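Local atomic coordinates of halohydrin epoxidase A (Corynebacterium sp., PDB entry 4Z9F), a protein that probably catalyses, as a halohydrin hydrogen-halide-lyase, the conversion of vicinal halohydrins to epoxides with release of halide. Residues 87-91 with 92-96; 139-142 with 143-146; 97-100 with 101-105. The protein carries 1 engineered substitution. All blocks are in the same frame, centred on the assembly; numbering follows the deposited sequence.

All three contacts are local and in series; none nests in or crosses another. Contact 1 (87-96) comes first. It closes a tight turn in the loop that leaves strand 73-79 and leads into helix 96-123. Contact 3 (97-105) continues into the first turns of that helix. Contact 2 (139-146) is last and closes a turn in the loop between strand 127-132 and helix 147-165. In space contacts 1 and 2 touch, their centres about 12 Å apart. L146, at the end of contact 2, also packs on the helix of contact 3. The loops and helix starts after two neighbouring strands of the Rossmann-type sheet are thus tied together, and all three contacts touch the second subunit.

Contact 1: 87-91 with 92-96; sequences NRLPI and EGTSE
T94 folds back onto L89 and P90 just before a helix. T94 CB lies 3.4 Å from P90 O. The hydroxyl goes further: T94 OG1 donates a short hydrogen bond of 2.5 Å to P90 O. It reaches the carbonyl tilted 29° from its plane. T94 OG1 also rests 3.6 Å from P90 CD, beside the proline ring. T94 CG2 is anti to the backbone N, and it meets the leucine fork, 4.0 Å from L89 CD1 and 4.1 Å from L89 CD2. The hydroxyl branch bonds to P90 O and also touches L89 CD2; the methyl branch packs on both leucine methyls.

Residues I91 to T94 form a type II beta turn. G93 takes the third position with a positive phi of 82°, a backbone shape at which a side chain would collide with the carbonyl oxygen of E92. S95 follows as the N-cap, its OG bonded to D98 N. E92 OE2 forms a salt bridge with R122 of the second subunit. The turn lies in the loop between strand 73-79 and helix 96-123. T94 packs on I99 of that helix, and I91 packs on P145 in the loop before helix 147-165.

Contact 2: 139-142 with 143-146; sequences KPLA and YNPL
L141 lies beside both Y143 and N144, its side chain pointing the same way as theirs. The Y143 ring turns one face to L141 CB, which sits 4.2 Å above the ring plane and offset toward the rim. L141 CD1 runs on toward the phenol end, 3.9 Å from Y143 CZ and 3.5 Å from Y143 OH. The tyrosine CG stands between its own backbone N and carbonyl carbon (chi1 41°), which turns the ring back over the leucine. N144 OD1 comes within 3.5 Å of L141 CB. The amide nitrogen N144 ND2 bonds to N87 O, which holds that group in place.

The backbone makes a type I beta turn from L141 to N144, just before helix 147-165 in the loop after strand 127-132. N144 N donates to L141 O at 3.1 Å, nearly straight (166°). A water bridges the two ends of the turn: it accepts from L141 N at 2.9 Å and donates to N144 O.

At the subunit interface, S160 OG of the second subunit also bonds to L141 O. R88 makes a cation-pi contact with the Y143 ring. The ring thus meets an aliphatic chain and a cation, which probably favours a fixed orientation.

Contact 3: 97-100 with 101-105; sequences ADIR and QVFEA
V102 and D98 meet in the first turns of helix 96-123, an alpha-helix of the Rossmann-type fold that packs on a second subunit. V102 CG2, beside its own backbone N, lies 3.2 Å from D98 O. The main bonds are the i to i+4 ladder. V102 N donates to D98 O at 2.9 Å, Q101 N to A97 O, and F103 N to I99 O at 3.3 Å. E104 N to R100 O is shorter, 2.7 Å. A weak extra bond runs from V102 N to I99 O.

Apolar contacts are sparse between these residues. The F103 ring brings its edge to the backbone, with I99 O lying near the ring plane. I99 CG2 is a loose 4.5 Å from F103 CD1. They also pack outside these residues: V102 and F103 rest on A150 of helix 147-165, and I99 and F103 on I111 of the second subunit.

R100 forms salt bridges with E96 of its own helix and with E104 of the second subunit. In return, E104 forms one with R100 of that subunit.

Water bridges complete the set. One water donates to R100 O and to E104 OE2. The E104 chain bends at chi2 (71°), bringing its carboxylate back toward that water. The other water joins two side chains, donating to D98 OD1 at 3.0 Å and to Q101 OE1 at 2.9 Å.

Contact 1: 87-91 with 92-96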
# COMPACT_ATOMS: atom_id res chain seq x y z
N ASN C 87 17.11 -13.55 -10.74
CA ASN C 87 15.99 -12.68 -10.40
C ASN C 87 14.76 -12.98 -11.24
O ASN C 87 13.63 -12.72 -10.80
CB ASN C 87 16.39 -11.21 -10.55
CG ASN C 87 16.64 -10.82 -12.01
OD1 ASN C 87 17.34 -11.51 -12.74
ND2 ASN C 87 16.06 -9.70 -12.42
N ARG C 88 14.94 -13.55 -12.43
CA ARG C 88 13.82 -13.84 -13.32
C ARG C 88 13.42 -15.31 -13.30
O ARG C 88 12.71 -15.75 -14.21
CB ARG C 88 14.15 -13.40 -14.74
CG ARG C 88 14.09 -11.91 -14.93
CD ARG C 88 14.49 -11.53 -16.33
NE ARG C 88 13.97 -10.21 -16.68
CZ ARG C 88 12.86 -10.02 -17.39
NH1 ARG C 88 12.47 -8.78 -17.67
NH2 ARG C 88 12.16 -11.05 -17.84
N LEU C 89 13.85 -16.08 -12.30
CA LEU C 89 13.45 -17.48 -12.24
C LEU C 89 11.94 -17.58 -12.11
O LEU C 89 11.35 -16.91 -11.25
CB LEU C 89 14.13 -18.20 -11.07
CG LEU C 89 15.57 -18.63 -11.37
CD1 LEU C 89 16.29 -19.03 -10.09
CD2 LEU C 89 15.59 -19.78 -12.37
N PRO C 90 11.28 -18.40 -12.93
CA PRO C 90 9.84 -18.63 -12.80
C PRO C 90 9.57 -19.68 -11.73
O PRO C 90 10.48 -20.29 -11.17
CB PRO C 90 9.45 -19.13 -14.19
CG PRO C 90 10.67 -19.89 -14.64
CD PRO C 90 11.87 -19.21 -14.01
N ILE C 91 8.29 -19.91 -11.46
CA ILE C 91 7.95 -20.93 -10.47
C ILE C 91 8.10 -22.33 -11.06
O ILE C 91 8.72 -23.22 -10.46
CB ILE C 91 6.52 -20.69 -9.95
CG1 ILE C 91 6.46 -19.31 -9.28
CG2 ILE C 91 6.12 -21.78 -8.99
CD1 ILE C 91 5.07 -18.75 -9.27
N GLU C 92 7.54 -22.56 -12.25
CA GLU C 92 7.57 -23.88 -12.85
C GLU C 92 8.97 -24.25 -13.32
O GLU C 92 9.64 -23.47 -14.00
CB GLU C 92 6.62 -23.94 -14.04
CG GLU C 92 5.17 -24.04 -13.69
CD GLU C 92 4.32 -24.24 -14.92
OE1 GLU C 92 4.02 -23.25 -15.61
OE2 GLU C 92 3.97 -25.41 -15.20
N GLY C 93 9.42 -25.46 -12.97
CA GLY C 93 10.68 -25.96 -13.48
C GLY C 93 11.92 -25.48 -12.76
O GLY C 93 13.02 -25.95 -13.07
N THR C 94 11.79 -24.58 -11.80
CA THR C 94 12.94 -24.12 -11.03
C THR C 94 13.25 -25.11 -9.91
O THR C 94 12.35 -25.59 -9.22
CB THR C 94 12.69 -22.72 -10.47
OG1 THR C 94 12.49 -21.79 -11.55
CG2 THR C 94 13.87 -22.24 -9.64
N SER C 95 14.53 -25.44 -9.75
CA SER C 95 14.94 -26.42 -8.76
C SER C 95 14.72 -25.90 -7.34
O SER C 95 14.77 -24.69 -7.09
CB SER C 95 16.41 -26.79 -8.92
OG SER C 95 17.23 -25.70 -8.56
N GLU C 96 14.49 -26.83 -6.42
CA GLU C 96 14.41 -26.47 -5.00
C GLU C 96 15.63 -25.68 -4.57
O GLU C 96 15.51 -24.70 -3.83
CB GLU C 96 14.26 -27.74 -4.15
CG GLU C 96 14.06 -27.47 -2.67
CD GLU C 96 13.65 -28.69 -1.88
OE1 GLU C 96 13.41 -29.76 -2.49
OE2 GLU C 96 13.57 -28.60 -0.65

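Contact 2: 139-142 with 143-146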
# COMPACT_ATOMS: atom_id res chain seq x y z
N LYS C 139 5.83 -3.72 -5.28
CA LYS C 139 4.91 -3.87 -6.42
C LYS C 139 5.34 -5.06 -7.26
O LYS C 139 6.48 -5.07 -7.77
CB LYS C 139 4.85 -2.58 -7.25
CG LYS C 139 3.74 -2.52 -8.32
CD LYS C 139 4.24 -3.07 -9.66
CE LYS C 139 5.15 -2.07 -10.39
NZ LYS C 139 6.12 -2.71 -11.34
N PRO C 140 4.47 -6.05 -7.44
CA PRO C 140 4.86 -7.31 -8.09
C PRO C 140 5.04 -7.12 -9.59
O PRO C 140 4.48 -6.22 -10.21
CB PRO C 140 3.66 -8.22 -7.81
CG PRO C 140 2.48 -7.25 -7.79
CD PRO C 140 3.03 -6.01 -7.13
N LEU C 141 5.87 -8.01 -10.16
CA LEU C 141 6.12 -8.11 -11.60
C LEU C 141 6.02 -9.57 -12.02
O LEU C 141 6.52 -10.45 -11.32
CB LEU C 141 7.50 -7.55 -11.97
CG LEU C 141 7.55 -6.03 -11.96
CD1 LEU C 141 8.95 -5.50 -12.22
CD2 LEU C 141 6.58 -5.49 -12.99
N ALA C 142 5.42 -9.80 -13.20
CA ALA C 142 5.14 -11.17 -13.65
C ALA C 142 6.38 -12.04 -13.68
O ALA C 142 6.30 -13.25 -13.41
CB ALA C 142 4.50 -11.15 -15.04
N TYR C 143 7.53 -11.48 -14.01
CA TYR C 143 8.71 -12.29 -14.26
C TYR C 143 9.60 -12.44 -13.03
O TYR C 143 10.69 -13.02 -13.14
CB TYR C 143 9.51 -11.72 -15.43
CG TYR C 143 9.61 -10.21 -15.44
CD1 TYR C 143 10.63 -9.55 -14.74
CD2 TYR C 143 8.72 -9.43 -16.18
CE1 TYR C 143 10.75 -8.17 -14.77
CE2 TYR C 143 8.83 -8.04 -16.21
CZ TYR C 143 9.85 -7.42 -15.50
OH TYR C 143 9.96 -6.05 -15.53
N ASN C 144 9.16 -11.96 -11.87
CA ASN C 144 9.90 -12.09 -10.61
C ASN C 144 9.07 -12.80 -9.53
O ASN C 144 8.92 -12.27 -8.43
CB ASN C 144 10.33 -10.72 -10.09
CG ASN C 144 11.14 -9.93 -11.08
OD1 ASN C 144 10.77 -8.81 -11.45
ND2 ASN C 144 12.27 -10.49 -11.50
N PRO C 145 8.56 -14.02 -9.78
CA PRO C 145 7.67 -14.65 -8.80
C PRO C 145 8.38 -15.33 -7.64
O PRO C 145 7.70 -15.79 -6.71
CB PRO C 145 6.90 -15.67 -9.63
CG PRO C 145 7.92 -16.09 -10.68
CD PRO C 145 8.79 -14.90 -10.95
N LEU C 146 9.71 -15.44 -7.67
CA LEU C 146 10.46 -15.93 -6.52
C LEU C 146 11.32 -14.84 -5.91
O LEU C 146 11.38 -14.72 -4.67
CB LEU C 146 11.34 -17.11 -6.93
CG LEU C 146 10.56 -18.33 -7.43
CD1 LEU C 146 11.50 -19.38 -7.98
CD2 LEU C 146 9.70 -18.90 -6.31
O HOH W 1 7.32 -9.60 -8.20

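Contact 3: 97-100 with 101-105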
# COMPACT_ATOMS: atom_id res chain seq x y z
N ALA C 97 16.82 -26.08 -5.04
CA ALA C 97 18.05 -25.42 -4.61
C ALA C 97 18.08 -23.97 -5.06
O ALA C 97 18.58 -23.10 -4.33
CB ALA C 97 19.27 -26.17 -5.16
N ASP C 98 17.56 -23.68 -6.25
CA ASP C 98 17.53 -22.31 -6.73
C ASP C 98 16.52 -21.47 -5.95
O ASP C 98 16.81 -20.33 -5.58
CB ASP C 98 17.21 -22.29 -8.23
CG ASP C 98 18.42 -22.65 -9.10
OD1 ASP C 98 19.48 -23.03 -8.54
OD2 ASP C 98 18.30 -22.55 -10.34
N ILE C 99 15.33 -22.02 -5.69
CA ILE C 99 14.35 -21.34 -4.83
C ILE C 99 14.99 -20.98 -3.50
O ILE C 99 14.93 -19.84 -3.04
CB ILE C 99 13.11 -22.22 -4.62
CG1 ILE C 99 12.33 -22.42 -5.94
CG2 ILE C 99 12.21 -21.60 -3.56
CD1 ILE C 99 11.30 -23.53 -5.85
N ARG C 100 15.64 -21.96 -2.86
CA ARG C 100 16.26 -21.70 -1.56
C ARG C 100 17.38 -20.68 -1.68
O ARG C 100 17.55 -19.83 -0.80
CB ARG C 100 16.77 -23.00 -0.95
CG ARG C 100 15.64 -23.94 -0.53
CD ARG C 100 16.14 -25.18 0.18
NE ARG C 100 15.04 -26.11 0.44
CZ ARG C 100 14.19 -25.99 1.45
NH1 ARG C 100 14.32 -24.98 2.30
NH2 ARG C 100 13.21 -26.88 1.61
N GLN C 101 18.16 -20.73 -2.76
CA GLN C 101 19.24 -19.76 -2.91
C GLN C 101 18.70 -18.34 -3.08
O GLN C 101 19.36 -17.37 -2.70
CB GLN C 101 20.13 -20.11 -4.10
CG GLN C 101 21.26 -19.11 -4.27
CD GLN C 101 22.15 -19.45 -5.43
OE1 GLN C 101 21.95 -20.45 -6.11
NE2 GLN C 101 23.13 -18.60 -5.69
N VAL C 102 17.52 -18.20 -3.68
CA VAL C 102 16.93 -16.88 -3.83
C VAL C 102 16.62 -16.29 -2.46
O VAL C 102 16.96 -15.14 -2.15
CB VAL C 102 15.67 -16.94 -4.71
CG1 VAL C 102 14.89 -15.63 -4.63
CG2 VAL C 102 16.07 -17.27 -6.14
N PHE C 103 15.97 -17.09 -1.61
CA PHE C 103 15.66 -16.62 -0.26
C PHE C 103 16.93 -16.47 0.57
O PHE C 103 17.06 -15.52 1.34
CB PHE C 103 14.67 -17.56 0.41
CG PHE C 103 13.25 -17.30 -0.00
CD1 PHE C 103 12.74 -17.88 -1.15
CD2 PHE C 103 12.45 -16.45 0.74
CE1 PHE C 103 11.44 -17.63 -1.54
CE2 PHE C 103 11.14 -16.20 0.35
CZ PHE C 103 10.64 -16.79 -0.79
N GLU C 104 17.88 -17.39 0.39
CA GLU C 104 19.13 -17.30 1.15
C GLU C 104 19.82 -15.97 0.89
O GLU C 104 20.19 -15.26 1.83
CB GLU C 104 20.06 -18.46 0.79
CG GLU C 104 21.22 -18.62 1.77
CD GLU C 104 20.78 -19.14 3.13
OE1 GLU C 104 21.45 -18.81 4.14
OE2 GLU C 104 19.78 -19.88 3.19
N ALA C 105 19.97 -15.59 -0.38
CA ALA C 105 20.73 -14.38 -0.71
C ALA C 105 19.95 -13.11 -0.38
O ALA C 105 20.54 -12.09 0.01
CB ALA C 105 21.12 -14.39 -2.19
O HOH W 2 21.16 -23.21 -6.05
O HOH W 3 17.21 -20.08 1.94